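Local coordinates for CRISPR system Cmr subunit Cmr6 (Pyrococcus furiosus, PDB 4W8V), which binds RNA and, with Cmr1, caps the elongated type III-B Cmr ribonucleoprotein of CRISPR antiviral defence, which is built along the crRNA, at residues L67-N72 with R108-F113; S98-P103 with K120-I125; I126-R131 with R212-K217. One frame throughout, in Å; residues are numbered along the deposited sequence.

Contact 1 (L67-N72 with R108-F113)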
ATOM      1  N   LEU A  67      14.291  -3.347   0.543  1.00 66.88           N
ATOM      2  CA  LEU A  67      15.315  -3.596   1.557  1.00 63.15           C
ATOM      3  C   LEU A  67      15.872  -5.014   1.498  1.00 73.21           C
ATOM      4  O   LEU A  67      16.944  -5.285   2.046  1.00 66.29           O
ATOM      5  CB  LEU A  67      14.765  -3.313   2.954  1.00 62.03           C
ATOM      6  CG  LEU A  67      14.821  -1.833   3.353  1.00 70.67           C
ATOM      7  CD1 LEU A  67      14.215  -1.593   4.736  1.00 71.06           C
ATOM      8  CD2 LEU A  67      16.258  -1.351   3.306  1.00 66.27           C
ATOM      9  N   ALA A  68      15.141  -5.913   0.845  1.00 68.54           N
ATOM     10  CA  ALA A  68      15.620  -7.271   0.623  1.00 72.60           C
ATOM     11  C   ALA A  68      16.871  -7.232  -0.256  1.00 69.91           C
ATOM     12  O   ALA A  68      17.756  -8.072  -0.139  1.00 73.93           O
ATOM     13  CB  ALA A  68      14.531  -8.131  -0.014  1.00 58.98           C
ATOM     14  N   GLU A  69      16.943  -6.236  -1.133  1.00 73.80           N
ATOM     15  CA  GLU A  69      18.116  -6.039  -1.970  1.00 69.77           C
ATOM     16  C   GLU A  69      19.339  -5.599  -1.143  1.00 80.84           C
ATOM     17  O   GLU A  69      20.465  -5.642  -1.637  1.00 79.44           O
ATOM     18  CB  GLU A  69      17.827  -5.004  -3.063  1.00 65.30           C
ATOM     19  CG  GLU A  69      16.519  -5.209  -3.819  1.00 75.35           C
ATOM     20  CD  GLU A  69      16.273  -4.151  -4.902  1.00 79.87           C
ATOM     21  OE1 GLU A  69      17.232  -3.777  -5.614  1.00 82.60           O
ATOM     22  OE2 GLU A  69      15.120  -3.697  -5.038  1.00 77.31           O
ATOM     23  N   PHE A  70      19.111  -5.187   0.108  1.00 71.78           N
ATOM     24  CA  PHE A  70      20.174  -4.655   0.972  1.00 74.79           C
ATOM     25  C   PHE A  70      20.859  -5.711   1.850  1.00 72.32           C
ATOM     26  O   PHE A  70      21.755  -5.384   2.615  1.00 75.58           O
ATOM     27  CB  PHE A  70      19.627  -3.543   1.888  1.00 75.54           C
ATOM     28  CG  PHE A  70      19.288  -2.264   1.173  1.00 72.96           C
ATOM     29  CD1 PHE A  70      18.385  -2.258   0.126  1.00 75.75           C
ATOM     30  CD2 PHE A  70      19.858  -1.066   1.564  1.00 69.50           C
ATOM     31  CE1 PHE A  70      18.066  -1.087  -0.533  1.00 76.53           C
ATOM     32  CE2 PHE A  70      19.550   0.104   0.907  1.00 74.24           C
ATOM     33  CZ  PHE A  70      18.650   0.098  -0.141  1.00 77.32           C
ATOM     34  N   ILE A  71      20.424  -6.963   1.767  1.00 77.55           N
ATOM     35  CA  ILE A  71      21.071  -8.043   2.508  1.00 82.80           C
ATOM     36  C   ILE A  71      21.381  -9.194   1.550  1.00104.10           C
ATOM     37  O   ILE A  71      20.863  -9.224   0.437  1.00101.31           O
ATOM     38  CB  ILE A  71      20.201  -8.529   3.695  1.00 75.75           C
ATOM     39  CG1 ILE A  71      18.856  -9.065   3.222  1.00 76.15           C
ATOM     40  CG2 ILE A  71      19.925  -7.389   4.660  1.00 73.39           C
ATOM     41  CD1 ILE A  71      17.857  -9.269   4.346  1.00 67.88           C
ATOM     42  N   ASN A  72      22.252 -10.110   1.965  1.00130.98           N
ATOM     43  CA  ASN A  72      22.675 -11.207   1.097  1.00122.17           C
ATOM     44  C   ASN A  72      23.029 -12.459   1.894  1.00114.44           C
ATOM     45  O   ASN A  72      22.141 -13.172   2.365  1.00109.05           O
ATOM     46  CB  ASN A  72      23.869 -10.793   0.232  1.00103.69           C
ATOM     47  N   ARG A 108      14.799  -0.542 -10.112  1.00 63.78           N
ATOM     48  CA  ARG A 108      14.204   0.779 -10.261  1.00 69.53           C
ATOM     49  C   ARG A 108      13.542   1.196  -8.953  1.00 69.76           C
ATOM     50  O   ARG A 108      13.738   2.311  -8.476  1.00 63.32           O
ATOM     51  CB  ARG A 108      13.188   0.790 -11.401  1.00 64.47           C
ATOM     52  CG  ARG A 108      12.740   2.166 -11.843  1.00 57.94           C
ATOM     53  CD  ARG A 108      11.681   1.995 -12.898  1.00 59.02           C
ATOM     54  NE  ARG A 108      10.644   1.092 -12.423  1.00 65.03           N
ATOM     55  CZ  ARG A 108       9.538   1.490 -11.804  1.00 75.54           C
ATOM     56  NH1 ARG A 108       9.321   2.789 -11.603  1.00 64.67           N
ATOM     57  NH2 ARG A 108       8.646   0.591 -11.390  1.00 71.73           N
ATOM     58  N   LEU A 109      12.783   0.279  -8.360  1.00 69.57           N
ATOM     59  CA  LEU A 109      12.089   0.579  -7.109  1.00 68.06           C
ATOM     60  C   LEU A 109      13.097   0.926  -6.023  1.00 64.52           C
ATOM     61  O   LEU A 109      12.868   1.820  -5.216  1.00 64.69           O
ATOM     62  CB  LEU A 109      11.214  -0.600  -6.673  1.00 62.41           C
ATOM     63  CG  LEU A 109       9.988  -0.883  -7.540  1.00 59.45           C
ATOM     64  CD1 LEU A 109       9.217  -2.079  -7.000  1.00 61.30           C
ATOM     65  CD2 LEU A 109       9.083   0.341  -7.624  1.00 50.63           C
ATOM     66  N   CYS A 110      14.223   0.221  -6.019  1.00 62.19           N
ATOM     67  CA  CYS A 110      15.301   0.528  -5.092  1.00 59.34           C
ATOM     68  C   CYS A 110      15.870   1.930  -5.330  1.00 64.28           C
ATOM     69  O   CYS A 110      16.097   2.669  -4.379  1.00 64.17           O
ATOM     70  CB  CYS A 110      16.407  -0.511  -5.203  1.00 70.39           C
ATOM     71  SG  CYS A 110      17.749  -0.246  -4.051  1.00 76.07           S
ATOM     72  N   LYS A 111      16.095   2.289  -6.595  1.00 65.40           N
ATOM     73  CA  LYS A 111      16.584   3.622  -6.944  1.00 70.39           C
ATOM     74  C   LYS A 111      15.618   4.688  -6.431  1.00 74.29           C
ATOM     75  O   LYS A 111      16.025   5.643  -5.776  1.00 74.58           O
ATOM     76  CB  LYS A 111      16.754   3.787  -8.464  1.00 68.88           C
ATOM     77  CG  LYS A 111      17.673   2.797  -9.153  1.00 76.14           C
ATOM     78  CD  LYS A 111      19.131   3.207  -9.065  1.00 84.11           C
ATOM     79  CE  LYS A 111      20.035   2.261  -9.860  1.00 88.49           C
ATOM     80  NZ  LYS A 111      19.782   2.315 -11.329  1.00 92.23           N
ATOM     81  N   GLU A 112      14.336   4.510  -6.734  1.00 71.42           N
ATOM     82  CA  GLU A 112      13.294   5.449  -6.333  1.00 67.50           C
ATOM     83  C   GLU A 112      13.239   5.594  -4.825  1.00 67.69           C
ATOM     84  O   GLU A 112      13.064   6.688  -4.299  1.00 68.44           O
ATOM     85  CB  GLU A 112      11.929   4.996  -6.854  1.00 71.29           C
ATOM     86  CG  GLU A 112      11.756   5.090  -8.357  1.00 80.10           C
ATOM     87  CD  GLU A 112      11.308   6.467  -8.802  1.00 94.61           C
ATOM     88  OE1 GLU A 112      11.890   7.469  -8.332  1.00 97.53           O
ATOM     89  OE2 GLU A 112      10.361   6.547  -9.612  1.00 96.12           O
ATOM     90  N   PHE A 113      13.385   4.472  -4.140  1.00 69.11           N
ATOM     91  CA  PHE A 113      13.384   4.438  -2.686  1.00 67.12           C
ATOM     92  C   PHE A 113      14.487   5.312  -2.106  1.00 70.06           C
ATOM     93  O   PHE A 113      14.265   6.081  -1.181  1.00 72.27           O
ATOM     94  CB  PHE A 113      13.553   3.002  -2.212  1.00 59.79           C
ATOM     95  CG  PHE A 113      13.646   2.855  -0.731  1.00 64.61           C
ATOM     96  CD1 PHE A 113      14.875   2.691  -0.114  1.00 64.78           C
ATOM     97  CD2 PHE A 113      12.501   2.858   0.047  1.00 56.43           C
ATOM     98  CE1 PHE A 113      14.962   2.538   1.250  1.00 75.91           C
ATOM     99  CE2 PHE A 113      12.579   2.697   1.416  1.00 65.94           C
ATOM    100  CZ  PHE A 113      13.811   2.539   2.020  1.00 76.97           C
TER

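Contact 2 (S98-P103 with K120-I125)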
ATOM      1  N   SER A  98      20.808  -5.176  10.742  1.00107.63           N
ATOM      2  CA  SER A  98      21.972  -4.408  11.172  1.00112.74           C
ATOM      3  C   SER A  98      23.017  -4.294  10.069  1.00112.73           C
ATOM      4  O   SER A  98      23.559  -3.215   9.823  1.00111.89           O
ATOM      5  CB  SER A  98      22.592  -5.046  12.419  1.00111.33           C
ATOM      6  OG  SER A  98      22.903  -6.413  12.193  1.00108.69           O
ATOM      7  N   ASN A  99      23.271  -5.410   9.393  1.00114.62           N
ATOM      8  CA  ASN A  99      24.346  -5.497   8.412  1.00112.51           C
ATOM      9  C   ASN A  99      23.891  -5.184   6.987  1.00101.99           C
ATOM     10  O   ASN A  99      24.521  -5.595   6.014  1.00 97.90           O
ATOM     11  CB  ASN A  99      24.975  -6.890   8.465  1.00115.98           C
ATOM     12  CG  ASN A  99      25.263  -7.344   9.884  1.00120.74           C
ATOM     13  OD1 ASN A  99      25.502  -6.525  10.776  1.00123.28           O
ATOM     14  ND2 ASN A  99      25.233  -8.654  10.102  1.00118.01           N
ATOM     15  N   ALA A 100      22.795  -4.445   6.865  1.00 96.15           N
ATOM     16  CA  ALA A 100      22.292  -4.073   5.556  1.00 93.33           C
ATOM     17  C   ALA A 100      23.186  -3.019   4.917  1.00100.99           C
ATOM     18  O   ALA A 100      23.556  -2.032   5.554  1.00105.27           O
ATOM     19  CB  ALA A 100      20.865  -3.572   5.661  1.00 82.99           C
ATOM     20  N   LYS A 101      23.540  -3.245   3.656  1.00100.99           N
ATOM     21  CA  LYS A 101      24.356  -2.305   2.903  1.00 94.52           C
ATOM     22  C   LYS A 101      23.654  -1.986   1.596  1.00 89.99           C
ATOM     23  O   LYS A 101      22.955  -2.833   1.046  1.00 84.34           O
ATOM     24  CB  LYS A 101      25.751  -2.876   2.638  0.50 98.22           C
ATOM     25  CG  LYS A 101      26.490  -3.343   3.886  0.50109.67           C
ATOM     26  CD  LYS A 101      27.836  -3.971   3.540  0.50116.14           C
ATOM     27  CE  LYS A 101      28.555  -4.467   4.788  0.50120.28           C
ATOM     28  NZ  LYS A 101      29.929  -4.960   4.495  0.50123.11           N
ATOM     29  N   VAL A 102      23.830  -0.762   1.111  1.00 88.69           N
ATOM     30  CA  VAL A 102      23.294  -0.377  -0.187  1.00 82.41           C
ATOM     31  C   VAL A 102      23.880  -1.287  -1.254  1.00 81.72           C
ATOM     32  O   VAL A 102      25.092  -1.487  -1.304  1.00 85.41           O
ATOM     33  CB  VAL A 102      23.599   1.104  -0.523  1.00 85.58           C
ATOM     34  CG1 VAL A 102      23.100   1.450  -1.911  1.00 81.05           C
ATOM     35  CG2 VAL A 102      22.961   2.023   0.508  1.00 78.85           C
ATOM     36  N   PRO A 103      23.012  -1.868  -2.094  1.00 90.78           N
ATOM     37  CA  PRO A 103      23.437  -2.829  -3.117  1.00 90.38           C
ATOM     38  C   PRO A 103      24.221  -2.219  -4.281  1.00 95.54           C
ATOM     39  O   PRO A 103      24.088  -1.029  -4.590  1.00 91.96           O
ATOM     40  CB  PRO A 103      22.110  -3.412  -3.617  1.00 89.31           C
ATOM     41  CG  PRO A 103      21.098  -2.379  -3.310  1.00 82.77           C
ATOM     42  CD  PRO A 103      21.544  -1.756  -2.026  1.00 83.14           C
ATOM     43  N   LYS A 120      20.854   9.833   3.621  1.00120.55           N
ATOM     44  CA  LYS A 120      20.811   9.147   4.905  1.00111.30           C
ATOM     45  C   LYS A 120      21.364   7.733   4.768  1.00114.32           C
ATOM     46  O   LYS A 120      21.165   7.072   3.750  1.00111.67           O
ATOM     47  CB  LYS A 120      19.384   9.128   5.458  1.00110.67           C
ATOM     48  CG  LYS A 120      18.781  10.516   5.569  1.00114.35           C
ATOM     49  CD  LYS A 120      17.674  10.602   6.605  1.00115.01           C
ATOM     50  CE  LYS A 120      17.390  12.067   6.936  1.00116.62           C
ATOM     51  NZ  LYS A 120      16.190  12.259   7.802  1.00115.35           N
ATOM     52  N   LYS A 121      22.072   7.276   5.793  1.00118.39           N
ATOM     53  CA  LYS A 121      22.704   5.964   5.747  1.00118.46           C
ATOM     54  C   LYS A 121      21.718   4.874   6.137  1.00114.01           C
ATOM     55  O   LYS A 121      20.630   5.160   6.631  1.00116.03           O
ATOM     56  CB  LYS A 121      23.929   5.929   6.661  1.00122.71           C
ATOM     57  CG  LYS A 121      24.972   6.975   6.311  1.00126.48           C
ATOM     58  CD  LYS A 121      26.334   6.348   6.067  1.00133.18           C
ATOM     59  CE  LYS A 121      27.372   7.405   5.699  1.00139.65           C
ATOM     60  NZ  LYS A 121      28.750   6.843   5.550  1.00143.35           N
ATOM     61  N   VAL A 122      22.108   3.623   5.918  1.00109.64           N
ATOM     62  CA  VAL A 122      21.184   2.510   6.089  1.00105.28           C
ATOM     63  C   VAL A 122      20.591   2.421   7.502  1.00101.83           C
ATOM     64  O   VAL A 122      19.374   2.478   7.638  1.00 99.17           O
ATOM     65  CB  VAL A 122      21.853   1.166   5.718  1.00106.93           C
ATOM     66  CG1 VAL A 122      21.018   0.006   6.222  1.00109.18           C
ATOM     67  CG2 VAL A 122      22.062   1.073   4.214  1.00106.49           C
ATOM     68  N   PRO A 123      21.428   2.308   8.559  1.00105.99           N
ATOM     69  CA  PRO A 123      20.789   2.115   9.868  1.00107.79           C
ATOM     70  C   PRO A 123      19.923   3.303  10.287  1.00109.40           C
ATOM     71  O   PRO A 123      19.093   3.169  11.186  1.00115.03           O
ATOM     72  CB  PRO A 123      21.979   1.941  10.822  1.00100.66           C
ATOM     73  CG  PRO A 123      23.118   1.554   9.949  1.00104.71           C
ATOM     74  CD  PRO A 123      22.896   2.325   8.687  1.00106.60           C
ATOM     75  N   GLU A 124      20.101   4.442   9.625  1.00100.75           N
ATOM     76  CA  GLU A 124      19.270   5.609   9.888  1.00102.09           C
ATOM     77  C   GLU A 124      17.891   5.474   9.245  1.00 94.47           C
ATOM     78  O   GLU A 124      16.883   5.784   9.873  1.00 88.98           O
ATOM     79  CB  GLU A 124      19.956   6.883   9.391  1.00111.34           C
ATOM     80  CG  GLU A 124      19.145   8.148   9.605  1.00122.80           C
ATOM     81  CD  GLU A 124      19.899   9.407   9.212  1.00137.15           C
ATOM     82  OE1 GLU A 124      21.064   9.295   8.774  1.00138.03           O
ATOM     83  OE2 GLU A 124      19.324  10.508   9.344  1.00143.39           O
ATOM     84  N   ILE A 125      17.854   5.006   7.998  1.00 89.79           N
ATOM     85  CA  ILE A 125      16.601   4.885   7.247  1.00 89.81           C
ATOM     86  C   ILE A 125      15.667   3.866   7.899  1.00 80.70           C
ATOM     87  O   ILE A 125      14.446   4.042   7.925  1.00 79.78           O
ATOM     88  CB  ILE A 125      16.852   4.473   5.776  1.00 94.45           C
ATOM     89  CG1 ILE A 125      17.748   5.488   5.071  1.00 89.43           C
ATOM     90  CG2 ILE A 125      15.540   4.350   5.012  1.00 95.57           C
ATOM     91  CD1 ILE A 125      17.969   5.173   3.611  1.00 78.67           C
TER

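Contact 3 (I126-R131 with R212-K217)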
ATOM      1  N   ILE A 126      16.255   2.797   8.417  1.00 69.39           N
ATOM      2  CA  ILE A 126      15.520   1.812   9.193  1.00 78.65           C
ATOM      3  C   ILE A 126      14.764   2.499  10.328  1.00 91.35           C
ATOM      4  O   ILE A 126      13.631   2.140  10.639  1.00 94.67           O
ATOM      5  CB  ILE A 126      16.462   0.740   9.769  1.00 77.11           C
ATOM      6  CG1 ILE A 126      17.185   0.007   8.640  1.00 77.63           C
ATOM      7  CG2 ILE A 126      15.690  -0.253  10.622  1.00 78.94           C
ATOM      8  CD1 ILE A 126      16.273  -0.854   7.815  1.00 83.75           C
ATOM      9  N   ASP A 127      15.388   3.513  10.922  1.00 94.02           N
ATOM     10  CA  ASP A 127      14.781   4.236  12.035  1.00 91.13           C
ATOM     11  C   ASP A 127      13.597   5.074  11.580  1.00 80.03           C
ATOM     12  O   ASP A 127      12.573   5.123  12.250  1.00 88.85           O
ATOM     13  CB  ASP A 127      15.812   5.121  12.726  1.00 96.26           C
ATOM     14  CG  ASP A 127      16.826   4.322  13.506  1.00100.86           C
ATOM     15  OD1 ASP A 127      16.455   3.249  14.023  1.00104.66           O
ATOM     16  OD2 ASP A 127      17.989   4.765  13.602  1.00103.83           O
ATOM     17  N   GLU A 128      13.740   5.735  10.441  1.00 74.86           N
ATOM     18  CA  GLU A 128      12.656   6.548   9.913  1.00 82.06           C
ATOM     19  C   GLU A 128      11.480   5.663   9.526  1.00 81.10           C
ATOM     20  O   GLU A 128      10.324   6.064   9.667  1.00 77.98           O
ATOM     21  CB  GLU A 128      13.133   7.380   8.722  1.00 84.83           C
ATOM     22  CG  GLU A 128      14.106   8.494   9.102  1.00 94.21           C
ATOM     23  CD  GLU A 128      14.117   9.635   8.105  1.00103.69           C
ATOM     24  OE1 GLU A 128      14.597   9.428   6.975  1.00109.01           O
ATOM     25  OE2 GLU A 128      13.638  10.740   8.448  1.00110.10           O
ATOM     26  N   LEU A 129      11.785   4.453   9.060  1.00 73.75           N
ATOM     27  CA  LEU A 129      10.757   3.498   8.658  1.00 73.52           C
ATOM     28  C   LEU A 129      10.102   2.875   9.879  1.00 74.90           C
ATOM     29  O   LEU A 129       8.901   2.612   9.876  1.00 75.41           O
ATOM     30  CB  LEU A 129      11.341   2.398   7.764  1.00 61.01           C
ATOM     31  CG  LEU A 129      11.826   2.814   6.379  1.00 62.64           C
ATOM     32  CD1 LEU A 129      12.634   1.711   5.731  1.00 69.28           C
ATOM     33  CD2 LEU A 129      10.651   3.189   5.499  1.00 66.87           C
ATOM     34  N   ILE A 130      10.900   2.626  10.915  1.00 68.84           N
ATOM     35  CA  ILE A 130      10.358   2.240  12.205  1.00 71.24           C
ATOM     36  C   ILE A 130       9.364   3.308  12.678  1.00 76.05           C
ATOM     37  O   ILE A 130       8.277   2.989  13.142  1.00 82.20           O
ATOM     38  CB  ILE A 130      11.472   2.032  13.252  1.00 73.74           C
ATOM     39  CG1 ILE A 130      12.220   0.722  12.973  1.00 77.42           C
ATOM     40  CG2 ILE A 130      10.892   1.987  14.658  1.00 69.17           C
ATOM     41  CD1 ILE A 130      13.448   0.513  13.839  1.00 68.56           C
ATOM     42  N   ARG A 131       9.719   4.576  12.524  1.00 69.19           N
ATOM     43  CA  ARG A 131       8.831   5.647  12.957  1.00 74.27           C
ATOM     44  C   ARG A 131       7.583   5.784  12.079  1.00 81.02           C
ATOM     45  O   ARG A 131       6.497   6.051  12.585  1.00 87.69           O
ATOM     46  CB  ARG A 131       9.593   6.972  12.995  1.00 67.32           C
ATOM     47  CG  ARG A 131      10.716   6.989  14.017  1.00 74.33           C
ATOM     48  CD  ARG A 131      11.522   8.255  13.893  1.00 80.71           C
ATOM     49  NE  ARG A 131      10.636   9.408  13.885  1.00 86.41           N
ATOM     50  CZ  ARG A 131      10.890  10.543  13.248  1.00 86.48           C
ATOM     51  NH1 ARG A 131      12.018  10.686  12.564  1.00 81.90           N
ATOM     52  NH2 ARG A 131      10.006  11.531  13.298  1.00 90.34           N
ATOM     53  N   ARG A 212       6.913  16.862   9.918  1.00 72.65           N
ATOM     54  CA  ARG A 212       6.522  17.156   8.549  1.00 83.14           C
ATOM     55  C   ARG A 212       7.400  16.457   7.508  1.00 80.50           C
ATOM     56  O   ARG A 212       6.896  15.942   6.512  1.00 81.25           O
ATOM     57  CB  ARG A 212       6.543  18.657   8.296  1.00 86.77           C
ATOM     58  CG  ARG A 212       6.193  19.004   6.875  1.00 92.44           C
ATOM     59  CD  ARG A 212       6.053  20.494   6.664  1.00109.46           C
ATOM     60  NE  ARG A 212       5.729  20.783   5.269  1.00121.06           N
ATOM     61  CZ  ARG A 212       4.493  20.845   4.783  1.00123.60           C
ATOM     62  NH1 ARG A 212       3.450  20.653   5.583  1.00116.40           N
ATOM     63  NH2 ARG A 212       4.300  21.108   3.497  1.00127.02           N
ATOM     64  N   GLU A 213       8.709  16.440   7.727  1.00 83.42           N
ATOM     65  CA  GLU A 213       9.601  15.857   6.738  1.00 91.43           C
ATOM     66  C   GLU A 213       9.480  14.333   6.721  1.00 94.20           C
ATOM     67  O   GLU A 213       9.621  13.710   5.669  1.00 88.53           O
ATOM     68  CB  GLU A 213      11.052  16.270   6.990  1.00 99.98           C
ATOM     69  N   LEU A 214       9.219  13.738   7.882  1.00 84.65           N
ATOM     70  CA  LEU A 214       9.001  12.302   7.946  1.00 83.08           C
ATOM     71  C   LEU A 214       7.711  11.951   7.210  1.00 87.11           C
ATOM     72  O   LEU A 214       7.667  11.000   6.432  1.00 88.49           O
ATOM     73  CB  LEU A 214       8.934  11.810   9.391  1.00 78.41           C
ATOM     74  CG  LEU A 214       8.813  10.287   9.488  1.00 79.51           C
ATOM     75  CD1 LEU A 214      10.182   9.641   9.294  1.00 77.59           C
ATOM     76  CD2 LEU A 214       8.155   9.831  10.786  1.00 76.17           C
ATOM     77  N   THR A 215       6.668  12.736   7.453  1.00 75.26           N
ATOM     78  CA  THR A 215       5.371  12.512   6.838  1.00 70.00           C
ATOM     79  C   THR A 215       5.454  12.668   5.324  1.00 75.23           C
ATOM     80  O   THR A 215       4.823  11.914   4.577  1.00 74.25           O
ATOM     81  CB  THR A 215       4.320  13.479   7.422  1.00 66.46           C
ATOM     82  OG1 THR A 215       4.210  13.245   8.830  1.00 68.39           O
ATOM     83  CG2 THR A 215       2.961  13.280   6.778  1.00 60.40           C
ATOM     84  N   GLU A 216       6.246  13.633   4.872  1.00 72.73           N
ATOM     85  CA  GLU A 216       6.405  13.865   3.440  1.00 75.72           C
ATOM     86  C   GLU A 216       7.043  12.674   2.742  1.00 75.45           C
ATOM     87  O   GLU A 216       6.639  12.309   1.640  1.00 73.94           O
ATOM     88  CB  GLU A 216       7.231  15.124   3.182  1.00 79.72           C
ATOM     89  CG  GLU A 216       6.406  16.398   3.218  1.00 89.48           C
ATOM     90  CD  GLU A 216       7.241  17.649   3.040  1.00101.49           C
ATOM     91  OE1 GLU A 216       8.476  17.581   3.241  1.00100.45           O
ATOM     92  OE2 GLU A 216       6.656  18.700   2.703  1.00103.28           O
ATOM     93  N   LYS A 217       8.045  12.085   3.389  1.00 60.07           N
ATOM     94  CA  LYS A 217       8.701  10.899   2.870  1.00 70.71           C
ATOM     95  C   LYS A 217       7.687   9.773   2.727  1.00 68.81           C
ATOM     96  O   LYS A 217       7.655   9.080   1.709  1.00 69.74           O
ATOM     97  CB  LYS A 217       9.845  10.476   3.784  1.00 79.07           C
ATOM     98  CG  LYS A 217      10.957  11.494   3.872  1.00 75.85           C
ATOM     99  CD  LYS A 217      12.167  10.922   4.578  1.00 83.34           C
ATOM    100  CE  LYS A 217      13.238  11.989   4.785  1.00 91.18           C
ATOM    101  NZ  LYS A 217      14.429  11.448   5.500  1.00 94.22           N
TER

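Contact 1 (L67-N72 with R108-F113)
C110 meets two side chains of 67-72: F70 touches its sulfur and E69 its beta carbon. The sulfur stands anti to the C110 backbone N (chi1 -178°), which swings it out from the helix to meet the F70 ring obliquely, with C110 SG 3.6 Å from F70 CE1. This is a sulfur-aromatic contact: C110 SG is 4.8 Å from the centroid of the F70 ring and 67° off the ring normal. One face of the same ring is covered by L67, whose CD2 lies 3.8 Å above the plane, displaced toward the rim. E69 and F70 are the middle residues of a type I beta turn, A68 to I71, where the chain leaves helix 52-68; the turn is laid against the first part of helix 108-116. E69 stretches out beyond CG and turns its carboxylate so that both oxygens, OE1 and OE2, sit 3.4 Å from C110 CB. That end has its polar anchor in S107, just ahead of the helix: S107 OG hydrogen-bonds E69 OE2 and also C110 N. The position beside the N-terminal turn would be expected to stabilise the carboxylate's negative charge. Further along, F113 packs on V66 of helix 52-68.

Contact 2 (S98-P103 with K120-I125)
V122 opens its fork toward A100 and V102 through a single torsion: at chi1 166° CG1 stands anti to the backbone N, and CG2 is left anti to the carbonyl carbon. The carbonyl oxygen of A100 enters this fork, with A100 O 3.3 Å from V122 CG1 and 3.7 Å from V122 CG2. The two methyls then part company. CG1 goes on to the A100 methyl, A100 CB to V122 CG1 being 3.6 Å, while CG2 leans the other way to V102, where the two CG2 atoms lie 3.9 Å apart and the side chains pass at a slant. V102 has the same kind of rotamer (chi1 177°), which puts its own CG2 beside the backbone N. Between them K101 offers mainly its backbone, its side chain heading away from the helix.

V122 is the first residue of helix 122-133, following K121 at the N-cap, so the loop between helices 93-96 and 108-116 is packed against the first turn of helix 122-133. F70, in the turn after helix 52-68, also packs against A100 and V102, so both residues are shared between that ring and V122. A100 and V122 are buried, whereas V102 lies at the solvent edge. Across these two segments the chemistry is methyl against methyl and methyl against carbonyl oxygen, which implies attachment by shape and dispersion, without the directional hold of a polar bond.

Contact 3 (I126-R131 with R212-K217)
L214 is wedged between E128 and R131, and its two methyls divide the work. CG of L214 stands anti to the backbone N (chi1 -176°), and from there the methyls diverge, CD1 to E128 and CD2 to R131. The tight part is L214 against E128, both buried: L214 CD1 lies 3.6 Å from the backbone atom E128 O and 3.7 Å from the carboxylate atom E128 OE2.

Toward the more open edge the partners are the partly exposed side chains of R131 and K217. L214 CD2 lies over one face of the R131 guanidinium, 3.5 Å above its plane and shifted toward the rim; R131 NH2 is the nearest atom, 3.6 Å from L214 CD2. R131 is also held by D211 through NH2 and by E141 through NE. K217, extended beyond CG, crosses E128 at about a right angle. In this salt bridge K217 NZ is modelled at the syn side of E128 OE1, at a 2.5 Å separation too short to be taken literally, and it is 3.1 Å from E128 OE2. K120 joins it, so the carboxylate gathers two lysines.

Helices 122-133 and 212-228 cross here nearly perpendicularly, at -88°, their local axes 10.6 Å apart. F117 packs on E128, L129 and K217; F88 of helix 77-90 lies against I126 and L129, and I15 of strand 13-21 against T215 and E216.

All three contacts lie in the helical part of this C-terminal portion of Cmr6, of the RAMP superfamily. Contacts 1 and 2 are closest, their centres about 10 Å apart, joined by a probable backbone hydrogen bond from K101 N to F70 O (3.0 Å) and by P103 CD packing 3.8 Å from F70 CE1. Contacts 2 and 3, with centres about 15 Å apart, share helix 122-133, and K120 NZ reaches E128 OE2 at 3.0 Å. Contacts 1 and 3, about 17 Å apart between centres, meet through apolar side chains: L67 CD1 lies 3.8 Å from I126 CD1 and F113 CZ 4.0 Å from L129 CD1. Helix 122-133 thus links loop and turn to helix 212-228.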